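Local coordinates for fumarylacetoacetate hydrolase (Burkholderia xenovorans, PDB 5TI1), which probably hydrolyses fumarylacetoacetate to fumarate and acetoacetate, the last step of phenylalanine and tyrosine breakdown, using a bound magnesium ion, at residues L227-V232 against M373-I378. Residues are numbered along the deposited sequence; the frame is centred on the assembly and turned at random.
Sequences LETGFV and MGSGTI. With MG (magnesium ion), chain K.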
ATOM      1  N   LEU B 227       4.969  12.262  15.360  1.00 30.40           N
ATOM      2  CA  LEU B 227       5.210  11.267  16.394  1.00 40.23           C
ATOM      3  C   LEU B 227       4.023  10.321  16.460  1.00 38.24           C
ATOM      4  O   LEU B 227       2.894  10.758  16.713  1.00 36.37           O
ATOM      5  CB  LEU B 227       5.426  11.941  17.749  1.00 32.35           C
ATOM      6  CG  LEU B 227       5.257  11.013  18.958  1.00 41.55           C
ATOM      7  CD1 LEU B 227       6.390  10.017  19.035  1.00 41.05           C
ATOM      8  CD2 LEU B 227       5.207  11.830  20.237  1.00 39.52           C
ATOM      9  N   GLU B 228       4.278   9.033  16.228  1.00 29.90           N
ATOM     10  CA  GLU B 228       3.226   8.026  16.205  1.00 29.72           C
ATOM     11  C   GLU B 228       3.764   6.702  16.725  1.00 29.65           C
ATOM     12  O   GLU B 228       4.971   6.506  16.870  1.00 30.35           O
ATOM     13  CB  GLU B 228       2.686   7.810  14.786  1.00 28.47           C
ATOM     14  CG  GLU B 228       2.257   9.071  14.065  1.00 37.25           C
ATOM     15  CD  GLU B 228       1.534   8.774  12.778  1.00 31.61           C
ATOM     16  OE1 GLU B 228       1.468   9.664  11.907  1.00 27.23           O
ATOM     17  OE2 GLU B 228       1.037   7.641  12.647  1.00 29.37           O
ATOM     18  N   THR B 229       2.849   5.776  16.980  1.00 29.79           N
ATOM     19  CA  THR B 229       3.191   4.367  17.066  1.00 32.24           C
ATOM     20  C   THR B 229       2.600   3.632  15.867  1.00 35.32           C
ATOM     21  O   THR B 229       1.617   4.065  15.257  1.00 31.15           O
ATOM     22  CB  THR B 229       2.659   3.730  18.346  1.00 30.68           C
ATOM     23  OG1 THR B 229       1.239   3.698  18.267  1.00 30.87           O
ATOM     24  CG2 THR B 229       3.084   4.540  19.593  1.00 32.13           C
ATOM     25  N   GLY B 230       3.204   2.501  15.533  1.00 27.76           N
ATOM     26  CA  GLY B 230       2.596   1.630  14.545  1.00 26.58           C
ATOM     27  C   GLY B 230       2.408   0.250  15.123  1.00 36.24           C
ATOM     28  O   GLY B 230       3.323  -0.278  15.765  1.00 38.71           O
ATOM     29  N   PHE B 231       1.237  -0.348  14.946  1.00 29.51           N
ATOM     30  CA  PHE B 231       1.098  -1.739  15.335  1.00 28.36           C
ATOM     31  C   PHE B 231       1.123  -2.630  14.101  1.00 25.92           C
ATOM     32  O   PHE B 231       0.804  -2.202  12.991  1.00 27.18           O
ATOM     33  CB  PHE B 231      -0.157  -1.985  16.184  1.00 28.11           C
ATOM     34  CG  PHE B 231      -1.481  -1.681  15.513  1.00 31.08           C
ATOM     35  CD1 PHE B 231      -2.215  -2.687  14.892  1.00 31.27           C
ATOM     36  CD2 PHE B 231      -2.048  -0.419  15.600  1.00 28.76           C
ATOM     37  CE1 PHE B 231      -3.471  -2.429  14.341  1.00 27.44           C
ATOM     38  CE2 PHE B 231      -3.309  -0.159  15.050  1.00 32.19           C
ATOM     39  CZ  PHE B 231      -4.017  -1.169  14.424  1.00 27.33           C
ATOM     40  N   VAL B 232       1.553  -3.869  14.306  1.00 29.03           N
ATOM     41  CA  VAL B 232       1.853  -4.797  13.225  1.00 25.07           C
ATOM     42  C   VAL B 232       0.862  -5.955  13.306  1.00 25.54           C
ATOM     43  O   VAL B 232       0.663  -6.535  14.379  1.00 35.43           O
ATOM     44  CB  VAL B 232       3.315  -5.273  13.313  1.00 33.97           C
ATOM     45  CG1 VAL B 232       3.574  -6.428  12.378  1.00 26.61           C
ATOM     46  CG2 VAL B 232       4.282  -4.097  13.008  1.00 24.76           C
ATOM     47  N   MET B 373       0.078  -0.250  10.951  1.00 23.67           N
ATOM     48  CA  MET B 373      -1.042   0.653  11.185  1.00 31.26           C
ATOM     49  C   MET B 373      -0.572   1.783  12.092  1.00 31.96           C
ATOM     50  O   MET B 373      -0.313   1.571  13.284  1.00 34.25           O
ATOM     51  CB  MET B 373      -2.233  -0.124  11.762  1.00 27.35           C
ATOM     52  CG  MET B 373      -2.542  -1.342  10.893  1.00 31.63           C
ATOM     53  SD  MET B 373      -4.279  -1.665  10.638  1.00 38.41           S
ATOM     54  CE  MET B 373      -4.207  -3.007   9.452  1.00 39.90           C
ATOM     55  N   GLY B 374      -0.441   2.976  11.515  1.00 29.32           N
ATOM     56  CA  GLY B 374       0.044   4.115  12.272  1.00 26.82           C
ATOM     57  C   GLY B 374      -1.081   4.765  13.060  1.00 26.85           C
ATOM     58  O   GLY B 374      -2.203   4.912  12.580  1.00 30.46           O
ATOM     59  N   SER B 375      -0.761   5.170  14.290  1.00 28.96           N
ATOM     60  CA  SER B 375      -1.789   5.681  15.189  1.00 31.93           C
ATOM     61  C   SER B 375      -2.346   7.020  14.728  1.00 32.03           C
ATOM     62  O   SER B 375      -3.470   7.373  15.099  1.00 30.41           O
ATOM     63  CB  SER B 375      -1.218   5.825  16.604  1.00 30.45           C
ATOM     64  OG  SER B 375      -0.120   6.727  16.605  1.00 30.47           O
ATOM     65  N   GLY B 376      -1.599   7.755  13.915  1.00 28.89           N
ATOM     66  CA  GLY B 376      -1.773   9.186  13.812  1.00 31.28           C
ATOM     67  C   GLY B 376      -0.927   9.910  14.848  1.00 30.50           C
ATOM     68  O   GLY B 376      -0.532   9.347  15.866  1.00 31.67           O
ATOM     69  N   THR B 377      -0.625  11.178  14.555  1.00 30.80           N
ATOM     70  CA  THR B 377       0.204  12.006  15.435  1.00 31.74           C
ATOM     71  C   THR B 377      -0.322  12.000  16.862  1.00 33.24           C
ATOM     72  O   THR B 377      -1.475  12.350  17.106  1.00 42.59           O
ATOM     73  CB  THR B 377       0.260  13.450  14.935  1.00 36.40           C
ATOM     74  OG1 THR B 377       0.746  13.482  13.594  1.00 36.18           O
ATOM     75  CG2 THR B 377       1.189  14.277  15.826  1.00 34.19           C
ATOM     76  N   ILE B 378       0.533  11.628  17.804  1.00 33.65           N
ATOM     77  CA  ILE B 378       0.157  11.514  19.208  1.00 35.16           C
ATOM     78  C   ILE B 378       0.455  12.841  19.900  1.00 41.81           C
ATOM     79  O   ILE B 378       1.618  13.227  20.061  1.00 46.40           O
ATOM     80  CB  ILE B 378       0.898  10.356  19.884  1.00 42.26           C
ATOM     81  CG1 ILE B 378       0.635   9.058  19.117  1.00 33.73           C
ATOM     82  CG2 ILE B 378       0.475  10.243  21.347  1.00 38.47           C
ATOM     83  CD1 ILE B 378       1.605   7.947  19.430  1.00 37.08           C
TER
HETATM   84 MG    MG K 501       0.592  10.625  10.106  1.00 28.96          MG
HETATM   85  O   HOH W   1      -0.601   2.348  16.599  1.00 29.07           O
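L227 meets I378 through the backbone: I378 N gives its hydrogen to L227 O at 2.7 Å. E228 OE1 lies 2.2 Å from the magnesium ion, which D153, E226 and D260 also bind, whereas E228 OE2 accepts from G376 N at 2.9 Å, a donor standing well above the carboxylate plane (73° out of it). An extended chain (chi2 -171°) carries the group over G376, and being held at both oxygens should restrict its rotation. T377, a predicted substrate-binding residue, touches E226, which places the loop 375-378 beside the metal site. T229 is bonded twice to S375: T229 N reaches S375 OG at 3.1 Å, and T229 O takes S375 N almost in line with its carbonyl. S375 OG also donates to G376 O, so the hydroxyl serves as both acceptor and donor. T229 CG2 touches CD1 of I378 at 3.7 Å, the two side chains crossing at about a right angle. In the mixed sheet of this FAH-family domain, strand 372-374 lies between 151-154 and 223-233, antiparallel to the latter. G230 and G374 form a non-hydrogen-bonded pair, while F231 and M373 form the adjoining hydrogen-bonded pair, joined by reciprocal N-H to O bonds. M373 CB sits over one ring face, 3.5 Å from the F231 centroid, and SD approaches obliquely, 48° off the ring normal, as a Met-aromatic contact; helix 353-362 packs against both residues.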